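Local atomic coordinates of CymD (Pseudomonas putida, PDB entry 6Z34), a protein that forms an outer-membrane channel of the FadL family that takes up monoaromatic hydrocarbons, probably by lateral diffusion through the barrel wall. Residues A21-G26 / Q293-F298; Q28-N33 / S86-G91; G186-A191 / V314-K319. All coordinates share one frame; numbering follows the deposited sequence.

Contact 1 (A21-G26 / Q293-F298); sequences AAFNIG and QFAVAF
The ring of Phe-23 turns its edge to the strand: CE2 meets CB of Ala-295 at 3.8 Å, with the methyl close to the ring plane. Ala-297 approaches the same residue obliquely, and its CB comes nearest to CB of Phe-23, at 4.2 Å. The two alanines therefore meet different ends of one side chain, Ala-297 near its root and Ala-295 at the far rim. The torsion behind this puts CG anti to the backbone N (chi1 -169°), which lays the ring along the strand and past Ala-297. On the strand, the alternation of an extended chain points Ala-295 and Ala-297 at Phe-23 and Val-296 the other way. Gln-344 and Ser-287, from the two adjoining strands, and Met-16 also touch the Phe-23 side chain.

Just beyond, Asn-24 closes an Asx turn: OD1 accepts from the backbone N of Gly-26 at 2.9 Å, the donor standing 38° out of the carbonyl plane. This is the N-terminal plug of a FadL-type barrel, resting here on the inner side of strand 294-303. Ala-21 N bonds to Asp-299, one residue past the strand segment, and Ala-22 O to Arg-235 on strand 234-259. Between the segments themselves there is no hydrogen bond: buried apolar groups meet by dispersion and exclude solvent, while polar fastening is left to those flanking backbone atoms.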
loop_
_atom_site.group_PDB
_atom_site.type_symbol
_atom_site.label_atom_id
_atom_site.label_comp_id
_atom_site.label_asym_id
_atom_site.label_seq_id
_atom_site.Cartn_x
_atom_site.Cartn_y
_atom_site.Cartn_z
ATOM N N ALA A 21 4.877 12.237 -9.502
ATOM C CA ALA A 21 4.776 11.912 -10.924
ATOM C C ALA A 21 5.836 12.636 -11.757
ATOM O O ALA A 21 6.273 12.125 -12.795
ATOM C CB ALA A 21 3.381 12.272 -11.429
ATOM N N ALA A 22 6.237 13.835 -11.339
ATOM C CA ALA A 22 7.207 14.628 -12.067
ATOM C C ALA A 22 8.329 15.139 -11.174
ATOM O O ALA A 22 9.315 15.677 -11.688
ATOM C CB ALA A 22 6.519 15.824 -12.752
ATOM N N PHE A 23 8.217 14.969 -9.865
ATOM C CA PHE A 23 9.163 15.528 -8.923
ATOM C C PHE A 23 10.153 14.464 -8.462
ATOM O O PHE A 23 9.759 13.336 -8.148
ATOM C CB PHE A 23 8.428 16.104 -7.727
ATOM C CG PHE A 23 9.300 16.916 -6.844
ATOM C CD1 PHE A 23 9.900 16.352 -5.714
ATOM C CD2 PHE A 23 9.542 18.244 -7.142
ATOM C CE1 PHE A 23 10.718 17.122 -4.920
ATOM C CE2 PHE A 23 10.343 19.010 -6.333
ATOM C CZ PHE A 23 10.923 18.461 -5.224
ATOM N N ASN A 24 11.433 14.836 -8.410
ATOM C CA ASN A 24 12.490 13.924 -7.999
ATOM C C ASN A 24 12.340 13.558 -6.532
ATOM O O ASN A 24 12.822 14.289 -5.663
ATOM C CB ASN A 24 13.860 14.541 -8.226
ATOM C CG ASN A 24 14.981 13.606 -7.788
ATOM O OD1 ASN A 24 14.743 12.443 -7.459
ATOM N ND2 ASN A 24 16.209 14.109 -7.791
ATOM N N ILE A 25 11.684 12.432 -6.245
ATOM C CA ILE A 25 11.421 12.032 -4.868
ATOM C C ILE A 25 12.533 11.098 -4.405
ATOM O O ILE A 25 12.458 10.513 -3.315
ATOM C CB ILE A 25 10.036 11.374 -4.712
ATOM C CG1 ILE A 25 9.897 10.115 -5.573
ATOM C CG2 ILE A 25 8.904 12.362 -4.992
ATOM C CD1 ILE A 25 8.779 9.148 -5.033
ATOM N N GLY A 26 13.570 10.953 -5.233
ATOM C CA GLY A 26 14.684 10.083 -4.908
ATOM C C GLY A 26 14.449 8.646 -5.353
ATOM O O GLY A 26 13.679 8.366 -6.278
ATOM N N GLN A 293 15.843 26.694 -5.354
ATOM C CA GLN A 293 15.555 26.837 -3.939
ATOM C C GLN A 293 14.072 26.682 -3.605
ATOM O O GLN A 293 13.735 26.570 -2.421
ATOM C CB GLN A 293 16.070 28.198 -3.447
ATOM C CG GLN A 293 17.475 28.555 -3.948
ATOM C CD GLN A 293 18.430 28.904 -2.819
ATOM O OE1 GLN A 293 18.016 29.413 -1.776
ATOM N NE2 GLN A 293 19.718 28.632 -3.023
ATOM N N PHE A 294 13.187 26.645 -4.604
ATOM C CA PHE A 294 11.749 26.644 -4.348
ATOM C C PHE A 294 11.011 25.944 -5.480
ATOM O O PHE A 294 11.064 26.392 -6.630
ATOM C CB PHE A 294 11.232 28.071 -4.186
ATOM C CG PHE A 294 9.752 28.154 -3.958
ATOM C CD1 PHE A 294 9.152 27.427 -2.944
ATOM C CD2 PHE A 294 8.957 28.959 -4.761
ATOM C CE1 PHE A 294 7.778 27.503 -2.730
ATOM C CE2 PHE A 294 7.591 29.037 -4.559
ATOM C CZ PHE A 294 7.001 28.307 -3.543
ATOM N N ALA A 295 10.306 24.862 -5.152
ATOM C CA ALA A 295 9.500 24.122 -6.115
ATOM C C ALA A 295 8.096 23.885 -5.562
ATOM O O ALA A 295 7.888 23.855 -4.346
ATOM C CB ALA A 295 10.154 22.783 -6.453
ATOM N N VAL A 296 7.126 23.723 -6.461
ATOM C CA VAL A 296 5.802 23.225 -6.098
ATOM C C VAL A 296 5.420 22.114 -7.064
ATOM O O VAL A 296 5.739 22.166 -8.257
ATOM C CB VAL A 296 4.711 24.326 -6.073
ATOM C CG1 VAL A 296 5.163 25.551 -5.279
ATOM C CG2 VAL A 296 4.275 24.706 -7.472
ATOM N N ALA A 297 4.765 21.085 -6.535
ATOM C CA ALA A 297 4.330 19.949 -7.327
ATOM C C ALA A 297 2.850 19.704 -7.065
ATOM O O ALA A 297 2.334 20.028 -5.988
ATOM C CB ALA A 297 5.150 18.706 -6.993
ATOM N N PHE A 298 2.164 19.145 -8.063
ATOM C CA PHE A 298 0.743 18.818 -7.935
ATOM C C PHE A 298 0.493 17.575 -8.761
ATOM O O PHE A 298 0.957 17.504 -9.906
ATOM C CB PHE A 298 -0.172 19.948 -8.416
ATOM C CG PHE A 298 -1.628 19.543 -8.554
ATOM C CD1 PHE A 298 -2.496 19.636 -7.476
ATOM C CD2 PHE A 298 -2.128 19.078 -9.765
ATOM C CE1 PHE A 298 -3.833 19.263 -7.599
ATOM C CE2 PHE A 298 -3.460 18.699 -9.891
ATOM C CZ PHE A 298 -4.312 18.791 -8.806
#

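Contact 2 (Q28-N33 / S86-G91)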
loop_
_atom_site.group_PDB
_atom_site.type_symbol
_atom_site.label_atom_id
_atom_site.label_comp_id
_atom_site.label_asym_id
_atom_site.label_seq_id
_atom_site.Cartn_x
_atom_site.Cartn_y
_atom_site.Cartn_z
ATOM N N GLN A 28 12.772 6.326 -4.128
ATOM C CA GLN A 28 11.385 5.876 -4.066
ATOM C C GLN A 28 10.653 6.028 -5.393
ATOM O O GLN A 28 9.572 5.443 -5.547
ATOM C CB GLN A 28 10.655 6.630 -2.960
ATOM C CG GLN A 28 11.164 6.257 -1.577
ATOM C CD GLN A 28 12.366 7.070 -1.161
ATOM O OE1 GLN A 28 13.026 7.706 -1.998
ATOM N NE2 GLN A 28 12.669 7.057 0.130
ATOM N N GLY A 29 11.227 6.754 -6.369
ATOM C CA GLY A 29 10.615 6.819 -7.684
ATOM C C GLY A 29 10.383 5.447 -8.288
ATOM O O GLY A 29 9.455 5.260 -9.077
ATOM N N MET A 30 11.221 4.475 -7.935
ATOM C CA MET A 30 11.004 3.061 -8.231
ATOM C C MET A 30 9.550 2.635 -8.017
ATOM O O MET A 30 9.018 1.780 -8.743
ATOM C CB MET A 30 11.913 2.200 -7.333
ATOM C CG MET A 30 13.199 1.787 -7.972
ATOM S SD MET A 30 14.298 0.750 -6.986
ATOM C CE MET A 30 14.388 1.628 -5.446
ATOM N N MET A 31 8.910 3.197 -6.994
ATOM C CA MET A 31 7.566 2.789 -6.615
ATOM C C MET A 31 6.526 3.834 -6.963
ATOM O O MET A 31 5.375 3.689 -6.559
ATOM C CB MET A 31 7.495 2.486 -5.119
ATOM C CG MET A 31 8.280 1.250 -4.693
ATOM S SD MET A 31 7.646 -0.297 -5.391
ATOM C CE MET A 31 5.910 -0.114 -5.094
ATOM N N LEU A 32 6.902 4.898 -7.674
ATOM C CA LEU A 32 5.907 5.879 -8.093
ATOM C C LEU A 32 6.030 6.054 -9.595
ATOM O O LEU A 32 5.418 5.304 -10.372
ATOM C CB LEU A 32 6.071 7.210 -7.361
ATOM C CG LEU A 32 4.734 7.964 -7.272
ATOM C CD1 LEU A 32 4.645 8.728 -5.961
ATOM C CD2 LEU A 32 4.475 8.890 -8.456
ATOM N N ASN A 33 6.842 7.014 -10.021
ATOM C CA ASN A 33 7.157 7.148 -11.440
ATOM C C ASN A 33 8.649 6.903 -11.591
ATOM O O ASN A 33 9.472 7.790 -11.290
ATOM C CB ASN A 33 6.744 8.508 -12.004
ATOM C CG ASN A 33 7.031 8.634 -13.514
ATOM O OD1 ASN A 33 7.422 7.655 -14.185
ATOM N ND2 ASN A 33 6.835 9.839 -14.052
ATOM N N SER A 86 16.598 0.601 -0.541
ATOM C CA SER A 86 16.819 0.865 -1.960
ATOM C C SER A 86 18.294 0.936 -2.311
ATOM O O SER A 86 19.121 1.448 -1.550
ATOM C CB SER A 86 16.126 2.166 -2.430
ATOM O OG SER A 86 16.337 3.243 -1.534
ATOM N N LEU A 87 18.588 0.436 -3.507
ATOM C CA LEU A 87 19.893 0.516 -4.143
ATOM C C LEU A 87 19.651 1.005 -5.564
ATOM O O LEU A 87 18.971 0.329 -6.341
ATOM C CB LEU A 87 20.597 -0.850 -4.156
ATOM C CG LEU A 87 21.966 -0.776 -4.846
ATOM C CD1 LEU A 87 22.758 0.318 -4.165
ATOM C CD2 LEU A 87 22.734 -2.113 -4.819
ATOM N N VAL A 88 20.206 2.161 -5.912
ATOM C CA VAL A 88 20.040 2.742 -7.238
ATOM C C VAL A 88 21.413 3.064 -7.826
ATOM O O VAL A 88 22.224 3.742 -7.187
ATOM C CB VAL A 88 19.156 4.009 -7.190
ATOM C CG1 VAL A 88 19.159 4.721 -8.543
ATOM C CG2 VAL A 88 17.732 3.648 -6.775
ATOM N N TRP A 89 21.658 2.596 -9.046
ATOM C CA TRP A 89 22.829 2.978 -9.826
ATOM C C TRP A 89 22.419 3.973 -10.916
ATOM O O TRP A 89 21.455 3.735 -11.658
ATOM C CB TRP A 89 23.469 1.725 -10.430
ATOM C CG TRP A 89 24.614 1.992 -11.330
ATOM C CD1 TRP A 89 25.931 2.079 -10.972
ATOM C CD2 TRP A 89 24.569 2.182 -12.755
ATOM N NE1 TRP A 89 26.701 2.320 -12.082
ATOM C CE2 TRP A 89 25.897 2.400 -13.187
ATOM C CE3 TRP A 89 23.542 2.197 -13.702
ATOM C CZ2 TRP A 89 26.223 2.636 -14.527
ATOM C CZ3 TRP A 89 23.871 2.427 -15.047
ATOM C CH2 TRP A 89 25.199 2.645 -15.439
ATOM N N ARG A 90 23.144 5.090 -11.000
ATOM C CA ARG A 90 22.907 6.146 -11.987
ATOM C C ARG A 90 24.190 6.383 -12.764
ATOM O O ARG A 90 25.180 6.844 -12.192
ATOM C CB ARG A 90 22.464 7.448 -11.317
ATOM C CG ARG A 90 20.980 7.749 -11.419
ATOM C CD ARG A 90 20.648 8.379 -12.761
ATOM N NE ARG A 90 21.062 9.766 -12.853
ATOM C CZ ARG A 90 21.235 10.404 -14.008
ATOM N NH1 ARG A 90 21.612 11.678 -14.023
ATOM N NH2 ARG A 90 21.018 9.755 -15.146
ATOM N N GLY A 91 24.175 6.105 -14.059
ATOM C CA GLY A 91 25.294 6.462 -14.918
ATOM C C GLY A 91 24.853 6.822 -16.323
ATOM O O GLY A 91 24.005 6.157 -16.924
#
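Met-30 reaches Ser-86 and Val-88 through its terminal methyl, and these three residues make the contact. The CE atom lies 3.5 Å from CB of Ser-86 and 4.1 Å from CG2 of Val-88, at the strand face where both side chains point toward the 28-33 segment. Met-30 runs straight through chi2 and then bends at chi3 (-50°), and this last turn brings the methyl over to Ser-86. It is the carbon of the serine that is touched; the contact is van der Waals in kind, with no hydrogen bond across it. With CG1 of Val-88 anti to the backbone N (chi1 172°), it is CG2, beside that N, that faces the methionine methyl; the two side chains run alongside one another, pointing opposite ways.

The backbone under Met-30 is a short 3-10 turn, in which Met-31 N bonds to Gln-28 O at 2.8 Å. Met-30 O, in turn, accepts from Ser-156 OG on strand 151-171. The plug segment lies in the barrel's interior, against its wall: strand 80-91 runs between strands 43-58 and 94-107, Ala-27 packs on Ser-86 and Val-88, and the Met-30 side chain extends its contacts to Phe-101 on strand 94-107 and to Pro-140 and Ser-142 on strand 131-146.

Contact 3 (G186-A191 / V314-K319); sequences GSLMPA and VNFKQK
Leu-188 spreads its two methyls over two residues of the strand, CD2 to Phe-316 and CD1 to Gln-318. CD2 comes to the edge of the Phe-316 ring, close to its plane, at 3.5 Å from CE2 and 3.9 Å from CD2 of the ring. The leucine lies aslant the phenylalanine and nearly square to the glutamine chain. Leu-188 has an unusual first torsion (chi1 -140°), well away from a staggered value; with it the fork of the side chain opens toward the strand, and each branch finds its own partner.

Phe-316 leaves its backbone without aiming at the helix, but its CG stands anti to the backbone N (chi1 161°) and the rim of the ring swings nearer to Leu-188. Ile-325 and Leu-271, from the strands that flank 313-318, also pack on this ring.

The protein belongs to the FadL family of outer-membrane barrels, and this contact, about 32 Å from the chain's centre (centre to centre) and far from the N-terminal plug, probably lies toward the extracellular end. The 186-191 segment enters the short helix 188-193 in the chain connection from strand 151-171 to strand 198-229, while strand 313-318 pairs antiparallel with 265-273 and 324-328. A turn leads into the helix, Met-189 N bonding to Gly-186 O at 3.0 Å, and Leu-188 shares a backbone bond with Thr-324.

Gln-318 reaches out with an extended chain, which carries OE1 to 3.9 Å from CD1 of Leu-188. Its polar partner is Thr-321, whose OG1 is hydrogen-bonded to OE1, so the leucine methyl lies beside an oxygen already engaged. Asp-323 touches both Leu-188 and Gln-318.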
loop_
_atom_site.group_PDB
_atom_site.type_symbol
_atom_site.label_atom_id
_atom_site.label_comp_id
_atom_site.label_asym_id
_atom_site.label_seq_id
_atom_site.Cartn_x
_atom_site.Cartn_y
_atom_site.Cartn_z
ATOM N N GLY A 186 -20.229 -26.326 1.467
ATOM C CA GLY A 186 -19.235 -27.168 2.098
ATOM C C GLY A 186 -19.876 -28.072 3.130
ATOM O O GLY A 186 -20.825 -27.684 3.826
ATOM N N SER A 187 -19.336 -29.290 3.242
ATOM C CA SER A 187 -19.865 -30.321 4.130
ATOM C C SER A 187 -19.798 -29.936 5.599
ATOM O O SER A 187 -20.416 -30.616 6.424
ATOM C CB SER A 187 -19.107 -31.628 3.909
ATOM O OG SER A 187 -17.708 -31.399 3.806
ATOM N N LEU A 188 -19.058 -28.882 5.946
ATOM C CA LEU A 188 -18.996 -28.410 7.323
ATOM C C LEU A 188 -20.259 -27.667 7.747
ATOM O O LEU A 188 -20.479 -27.487 8.949
ATOM C CB LEU A 188 -17.765 -27.513 7.503
ATOM C CG LEU A 188 -16.977 -27.675 8.806
ATOM C CD1 LEU A 188 -16.671 -29.144 9.087
ATOM C CD2 LEU A 188 -15.683 -26.844 8.786
ATOM N N MET A 189 -21.091 -27.245 6.787
ATOM C CA MET A 189 -22.312 -26.502 7.113
ATOM C C MET A 189 -23.296 -27.303 7.957
ATOM O O MET A 189 -23.684 -26.824 9.040
ATOM C CB MET A 189 -22.950 -26.000 5.814
ATOM C CG MET A 189 -22.627 -24.573 5.478
ATOM S SD MET A 189 -23.644 -23.450 6.437
ATOM C CE MET A 189 -25.255 -24.129 6.098
ATOM N N PRO A 190 -23.747 -28.500 7.552
ATOM C CA PRO A 190 -24.778 -29.181 8.360
ATOM C C PRO A 190 -24.285 -29.614 9.730
ATOM O O PRO A 190 -25.039 -29.528 10.708
ATOM C CB PRO A 190 -25.173 -30.381 7.486
ATOM C CG PRO A 190 -23.965 -30.644 6.652
ATOM C CD PRO A 190 -23.378 -29.295 6.363
ATOM N N ALA A 191 -23.035 -30.078 9.829
ATOM C CA ALA A 191 -22.482 -30.442 11.130
ATOM C C ALA A 191 -22.386 -29.234 12.051
ATOM O O ALA A 191 -22.515 -29.372 13.274
ATOM C CB ALA A 191 -21.110 -31.093 10.953
ATOM N N VAL A 314 -13.392 -17.556 -0.262
ATOM C CA VAL A 314 -12.734 -17.917 0.988
ATOM C C VAL A 314 -13.089 -19.365 1.280
ATOM O O VAL A 314 -14.267 -19.682 1.497
ATOM C CB VAL A 314 -13.171 -17.013 2.154
ATOM C CG1 VAL A 314 -12.458 -17.428 3.435
ATOM C CG2 VAL A 314 -12.918 -15.528 1.816
ATOM N N ASN A 315 -12.089 -20.246 1.258
ATOM C CA ASN A 315 -12.298 -21.672 1.466
ATOM C C ASN A 315 -11.464 -22.158 2.641
ATOM O O ASN A 315 -10.265 -21.868 2.728
ATOM C CB ASN A 315 -11.955 -22.485 0.208
ATOM C CG ASN A 315 -12.609 -21.930 -1.041
ATOM O OD1 ASN A 315 -13.580 -21.176 -0.958
ATOM N ND2 ASN A 315 -12.103 -22.321 -2.203
ATOM N N PHE A 316 -12.106 -22.889 3.546
ATOM C CA PHE A 316 -11.457 -23.507 4.692
ATOM C C PHE A 316 -11.697 -25.006 4.607
ATOM O O PHE A 316 -12.818 -25.441 4.329
ATOM C CB PHE A 316 -12.005 -22.927 6.005
ATOM C CG PHE A 316 -11.739 -23.778 7.224
ATOM C CD1 PHE A 316 -10.622 -23.546 8.022
ATOM C CD2 PHE A 316 -12.628 -24.793 7.592
ATOM C CE1 PHE A 316 -10.381 -24.320 9.155
ATOM C CE2 PHE A 316 -12.400 -25.576 8.717
ATOM C CZ PHE A 316 -11.280 -25.345 9.501
ATOM N N LYS A 317 -10.649 -25.793 4.822
ATOM C CA LYS A 317 -10.746 -27.245 4.753
ATOM C C LYS A 317 -10.174 -27.810 6.043
ATOM O O LYS A 317 -9.010 -27.559 6.372
ATOM C CB LYS A 317 -10.025 -27.810 3.517
ATOM C CG LYS A 317 -9.307 -29.135 3.761
ATOM C CD LYS A 317 -8.897 -29.824 2.464
ATOM C CE LYS A 317 -7.901 -30.925 2.748
ATOM N NZ LYS A 317 -6.639 -30.282 3.223
ATOM N N GLN A 318 -11.006 -28.545 6.780
ATOM C CA GLN A 318 -10.644 -29.016 8.111
ATOM C C GLN A 318 -9.628 -30.149 8.005
ATOM O O GLN A 318 -9.858 -31.140 7.309
ATOM C CB GLN A 318 -11.902 -29.466 8.848
ATOM C CG GLN A 318 -11.694 -30.014 10.237
ATOM C CD GLN A 318 -12.972 -30.672 10.772
ATOM O OE1 GLN A 318 -13.634 -31.422 10.061
ATOM N NE2 GLN A 318 -13.314 -30.387 12.022
ATOM N N LYS A 319 -8.493 -30.000 8.700
ATOM C CA LYS A 319 -7.331 -30.838 8.401
ATOM C C LYS A 319 -7.522 -32.284 8.853
ATOM O O LYS A 319 -6.866 -33.187 8.319
ATOM C CB LYS A 319 -6.068 -30.244 9.031
ATOM C CG LYS A 319 -4.772 -30.821 8.453
ATOM C CD LYS A 319 -4.538 -30.358 7.008
ATOM C CE LYS A 319 -3.306 -31.019 6.389
ATOM N NZ LYS A 319 -2.881 -30.389 5.101
#

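Contacts 1 and 2 both press the N-terminal plug against the inner wall of the barrel, probably toward its periplasmic end, and their centres are 15 Å apart. They touch directly: Ala-21 O of contact 1 and Asn-33 ND2 of contact 2 lie 2.7 Å apart in a probable hydrogen bond, and Leu-32 packs against Ile-25. The same N-terminal plug, through 21-26 and 28-33, meets the wall on strand 294-303 and on strand 80-91. Contact 3 stands on the opposite side of the chain's centre, its centre about 53 Å from that of contact 1 and 46 Å from that of contact 2; the nearest atoms remain about 34 Å and 25 Å away.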